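Local coordinates for vacuolar aminopeptidase 1 (PDB 5JGF), which removes N-terminal amino acids from peptides in the yeast vacuole as a zinc-dependent dodecameric aminopeptidase and is the main cargo of the cytoplasm-to-vacuole targeting pathway, at residues N346-N350 / F362-N366; V367-L373 / K399-Q404. All blocks are in the same frame, centred on the assembly; numbering follows the deposited sequence.

Interaction 1. Residues N346-N350 / F362-N366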
# COMPACT_ATOMS: atom_id res chain seq x y z
N ASN D 346 -15.86 31.35 22.10
CA ASN D 346 -14.67 30.52 22.01
C ASN D 346 -15.03 29.16 22.59
O ASN D 346 -16.20 28.89 22.88
CB ASN D 346 -13.47 31.15 22.72
CG ASN D 346 -13.85 31.97 23.93
OD1 ASN D 346 -14.69 31.56 24.72
ND2 ASN D 346 -13.22 33.13 24.08
N HIS D 347 -14.04 28.30 22.78
CA HIS D 347 -14.31 26.93 23.21
C HIS D 347 -14.25 26.55 24.68
O HIS D 347 -13.21 26.67 25.32
CB HIS D 347 -13.39 25.98 22.44
CG HIS D 347 -13.41 26.18 20.96
ND1 HIS D 347 -14.45 25.77 20.17
CD2 HIS D 347 -12.51 26.77 20.13
CE1 HIS D 347 -14.20 26.09 18.91
NE2 HIS D 347 -13.03 26.70 18.86
N LEU D 348 -15.37 26.05 25.19
CA LEU D 348 -15.42 25.57 26.56
C LEU D 348 -14.67 24.24 26.56
O LEU D 348 -14.68 23.51 25.57
CB LEU D 348 -16.86 25.27 27.00
CG LEU D 348 -17.70 26.38 27.63
CD1 LEU D 348 -19.11 25.84 27.90
CD2 LEU D 348 -17.05 26.83 28.93
N TYR D 349 -14.01 23.94 27.67
CA TYR D 349 -13.30 22.68 27.80
C TYR D 349 -14.31 21.55 27.62
O TYR D 349 -15.37 21.55 28.25
CB TYR D 349 -12.70 22.58 29.20
CG TYR D 349 -11.95 21.29 29.47
CD1 TYR D 349 -10.69 21.06 28.93
CD2 TYR D 349 -12.51 20.30 30.28
CE1 TYR D 349 -9.99 19.88 29.19
CE2 TYR D 349 -11.82 19.11 30.55
CZ TYR D 349 -10.56 18.91 30.00
OH TYR D 349 -9.88 17.75 30.27
N ASN D 350 -14.00 20.59 26.74
CA ASN D 350 -14.89 19.44 26.54
C ASN D 350 -14.14 18.30 27.23
O ASN D 350 -13.10 17.85 26.75
CB ASN D 350 -15.06 19.12 25.05
CG ASN D 350 -16.03 17.97 24.81
OD1 ASN D 350 -16.06 17.01 25.58
ND2 ASN D 350 -16.82 18.07 23.75
N PHE D 362 -7.93 27.05 29.06
CA PHE D 362 -9.27 26.70 28.62
C PHE D 362 -10.26 27.18 29.66
O PHE D 362 -9.95 27.24 30.85
CB PHE D 362 -9.41 25.18 28.38
CG PHE D 362 -9.15 24.33 29.59
CD1 PHE D 362 -10.06 24.28 30.64
CD2 PHE D 362 -8.00 23.55 29.67
CE1 PHE D 362 -9.83 23.47 31.75
CE2 PHE D 362 -7.76 22.73 30.78
CZ PHE D 362 -8.68 22.69 31.82
N PRO D 363 -11.46 27.58 29.22
CA PRO D 363 -12.52 28.07 30.11
C PRO D 363 -13.49 26.97 30.54
O PRO D 363 -13.56 25.91 29.91
CB PRO D 363 -13.20 29.12 29.26
CG PRO D 363 -13.19 28.47 27.90
CD PRO D 363 -11.78 27.88 27.81
N VAL D 364 -14.23 27.24 31.61
CA VAL D 364 -15.23 26.31 32.10
C VAL D 364 -16.53 27.09 32.19
O VAL D 364 -16.54 28.32 32.09
CB VAL D 364 -14.84 25.73 33.48
CG1 VAL D 364 -13.54 24.94 33.34
CG2 VAL D 364 -14.67 26.84 34.50
N PRO D 365 -17.66 26.40 32.37
CA PRO D 365 -18.96 27.07 32.46
C PRO D 365 -19.23 27.92 33.69
O PRO D 365 -18.69 27.68 34.77
CB PRO D 365 -19.96 25.91 32.37
CG PRO D 365 -19.17 24.78 31.74
CD PRO D 365 -17.83 24.93 32.38
N ASN D 366 -20.09 28.92 33.50
CA ASN D 366 -20.56 29.80 34.57
C ASN D 366 -19.54 30.55 35.42
O ASN D 366 -19.76 30.77 36.61
CB ASN D 366 -21.50 29.00 35.47
CG ASN D 366 -22.58 28.29 34.67
OD1 ASN D 366 -23.25 28.89 33.84
ND2 ASN D 366 -22.74 26.99 34.92

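Interaction 2. Residues V367-L373 / K399-Q404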
# COMPACT_ATOMS: atom_id res chain seq x y z
N VAL D 367 -18.44 30.96 34.81
CA VAL D 367 -17.41 31.70 35.53
C VAL D 367 -17.31 33.13 35.02
O VAL D 367 -17.39 34.08 35.80
CB VAL D 367 -16.04 31.01 35.38
CG1 VAL D 367 -14.94 31.91 35.94
CG2 VAL D 367 -16.06 29.68 36.13
N GLY D 368 -17.15 33.29 33.71
CA GLY D 368 -17.04 34.63 33.15
C GLY D 368 -16.54 34.64 31.72
O GLY D 368 -16.37 33.59 31.10
N ILE D 369 -16.31 35.84 31.20
CA ILE D 369 -15.85 36.03 29.84
C ILE D 369 -14.52 35.31 29.62
O ILE D 369 -13.73 35.14 30.55
CB ILE D 369 -15.69 37.54 29.52
CG1 ILE D 369 -15.80 37.78 28.01
CG2 ILE D 369 -14.35 38.05 30.06
CD1 ILE D 369 -17.22 37.63 27.47
N THR D 370 -14.27 34.88 28.39
CA THR D 370 -13.03 34.19 28.06
C THR D 370 -12.22 34.98 27.05
O THR D 370 -12.70 35.34 25.99
CB THR D 370 -13.31 32.78 27.49
OG1 THR D 370 -13.96 31.99 28.50
CG2 THR D 370 -12.00 32.09 27.09
N LEU D 371 -10.97 35.24 27.41
CA LEU D 371 -10.06 35.98 26.55
C LEU D 371 -9.49 34.99 25.53
O LEU D 371 -9.07 33.89 25.90
CB LEU D 371 -8.94 36.58 27.40
CG LEU D 371 -8.37 37.95 27.06
CD1 LEU D 371 -9.48 38.95 26.78
CD2 LEU D 371 -7.52 38.40 28.24
N SER D 372 -9.51 35.37 24.25
CA SER D 372 -8.99 34.51 23.19
C SER D 372 -7.58 34.98 22.85
O SER D 372 -7.38 36.11 22.41
CB SER D 372 -9.88 34.59 21.94
OG SER D 372 -11.17 34.07 22.21
N LEU D 373 -6.61 34.10 23.07
CA LEU D 373 -5.22 34.43 22.84
C LEU D 373 -4.58 33.54 21.79
O LEU D 373 -4.81 32.33 21.77
CB LEU D 373 -4.45 34.29 24.15
CG LEU D 373 -4.97 35.11 25.33
CD1 LEU D 373 -5.05 34.24 26.57
CD2 LEU D 373 -4.06 36.31 25.56
N LYS D 399 -14.84 37.86 36.41
CA LYS D 399 -13.77 36.88 36.32
C LYS D 399 -13.41 36.74 34.84
O LYS D 399 -14.28 36.82 33.97
CB LYS D 399 -14.24 35.54 36.90
CG LYS D 399 -14.55 35.58 38.40
CD LYS D 399 -13.28 35.83 39.22
CE LYS D 399 -13.43 35.41 40.69
NZ LYS D 399 -14.06 36.44 41.56
N VAL D 400 -12.13 36.53 34.56
CA VAL D 400 -11.65 36.39 33.19
C VAL D 400 -10.97 35.04 32.99
O VAL D 400 -10.13 34.63 33.80
CB VAL D 400 -10.63 37.51 32.84
CG1 VAL D 400 -10.07 37.30 31.44
CG2 VAL D 400 -11.30 38.86 32.94
N GLN D 401 -11.35 34.33 31.93
CA GLN D 401 -10.76 33.03 31.64
C GLN D 401 -9.90 33.14 30.39
O GLN D 401 -9.94 34.16 29.70
CB GLN D 401 -11.85 31.98 31.42
CG GLN D 401 -12.91 31.97 32.50
CD GLN D 401 -13.79 30.74 32.40
OE1 GLN D 401 -13.41 29.65 32.83
NE2 GLN D 401 -14.98 30.91 31.83
N TYR D 402 -9.14 32.09 30.10
CA TYR D 402 -8.27 32.08 28.93
C TYR D 402 -8.53 30.93 27.98
O TYR D 402 -8.91 29.84 28.40
CB TYR D 402 -6.80 31.91 29.35
CG TYR D 402 -6.10 33.07 30.00
CD1 TYR D 402 -6.67 34.34 30.08
CD2 TYR D 402 -4.81 32.90 30.51
CE1 TYR D 402 -5.97 35.41 30.65
CE2 TYR D 402 -4.11 33.95 31.08
CZ TYR D 402 -4.69 35.20 31.15
OH TYR D 402 -3.96 36.23 31.70
N PHE D 403 -8.31 31.19 26.69
CA PHE D 403 -8.38 30.14 25.69
C PHE D 403 -7.30 30.39 24.64
O PHE D 403 -7.21 31.48 24.06
CB PHE D 403 -9.72 30.02 24.96
CG PHE D 403 -9.70 28.96 23.89
CD1 PHE D 403 -9.34 29.27 22.58
CD2 PHE D 403 -9.90 27.62 24.22
CE1 PHE D 403 -9.16 28.27 21.62
CE2 PHE D 403 -9.73 26.61 23.27
CZ PHE D 403 -9.35 26.93 21.97
N GLN D 404 -6.45 29.38 24.45
CA GLN D 404 -5.39 29.41 23.45
C GLN D 404 -5.24 27.95 23.02
O GLN D 404 -5.45 27.05 23.83
CB GLN D 404 -4.07 29.93 24.03
CG GLN D 404 -2.93 29.96 22.99
CD GLN D 404 -1.75 30.82 23.41
OE1 GLN D 404 -1.92 31.93 23.92
NE2 GLN D 404 -0.54 30.31 23.17
O HOH W 1 -17.63 36.82 36.06
O HOH W 2 -16.61 38.07 32.86

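Interaction 1. Residues N346-N350 / F362-N366
The rings of Tyr349 and Phe362 stack face to face, CD1 of Tyr349 lying over the centre of the Phe362 ring, while Phe362 CZ sits over one face of the tyrosine nearer its rim. Their centroids are 4.3 Å apart and the planes open by 28°. This stack lies at the closure of a loop in the M18 metallopeptidase fold, between strands 339-347 and 369-372; Tyr357 meets the Tyr349 ring edge-to-face. Tyr349 has CG anti to the backbone N (chi1 179°), and together with a chi1 of 60° at Phe362 this lays the two side chains alongside each other. An alanine in place of Phe362 would probably leave the Tyr349 ring less firmly fixed, with a gap where the phenyl lay. Prolines suit this irregular chain, bringing no N-H that needs a partner, though the Pro363 ring (CD 3.1 Å from His347 O) buries that carbonyl without one. Leu348 uses both methyls: CD1 meets Pro365 CG at 4.0 Å and CD2 lies 3.3 Å from Val364 C. His347, probably a substrate-binding residue, turns its imidazole away to pair edge-to-face with His169 of a neighbouring subunit. Behind the stack, Tyr349 N donates a nearly straight hydrogen bond to Pro363 O, 3.0 Å long.

Interaction 2. Residues V367-L373 / K399-Q404
With CG anti to its carbonyl carbon (chi1 -49°) and the chain extended beyond, Gln401 carries its amide across to Val367 and Gly368, just before the neighbouring strand; Tyr402, chi1 -73°, stands its ring on the other face of the sheet, beside Leu371. The two strands, 369-372 and 400-403, are the parallel pair of a right-handed beta-alpha-beta crossover through helix 383-396, at the margin of the large mixed sheet. Backbone bonds stitch them together from Gln401 N to Ile369 O through to Leu373 N and Phe403 O; Leu371 N lies 2.7 Å from Gln401 O, above that carbonyl's plane. Apolar Leu371 and Val400 suit the face packed against the crossover helix, where they meet Val389 and Ala393, while the Tyr402 hydroxyl hydrogen-bonds to Glu390 of that helix. Leu373 brings CD1 over the Tyr402 ring in a CH-pi contact, 4.0 Å from the centroid. On the opposite face Thr370 presses CG2 against Phe403 CB, and the Phe403 ring meets His347 edge-to-face. At the Lys399 end water takes over from direct backbone bonds: one joins Val367 O to Lys399 N, another Ile369 N to Lys399 O. Gln401 suits its place by serving two backbones: OE1 accepts from Val364 N, while NE2, with the acceptor in its amide plane, donates to Gly368 O at 3.1 Å.

How the interactions relate
Interactions 1 and 2 follow one another along the chain and serve the same sheet: the first closes the loop leaving strand 339-347, the second pairs the strands at its margin. Interaction 1 is mostly buried, partly by a second subunit, and relies on rings and prolines with a single backbone bond. Interaction 2 is held by regular backbone bonding and grades from a watered end at Lys399 to buried Ser372 and Phe403. They meet directly: Asn346 ND2 binds Ser372 OG, and Pro363 packs its CB against Thr370 OG1. Residues of both, His347 and Phe403, meet Phe170 of that second subunit, and the His347 side chain is about 8 Å from a zinc ion.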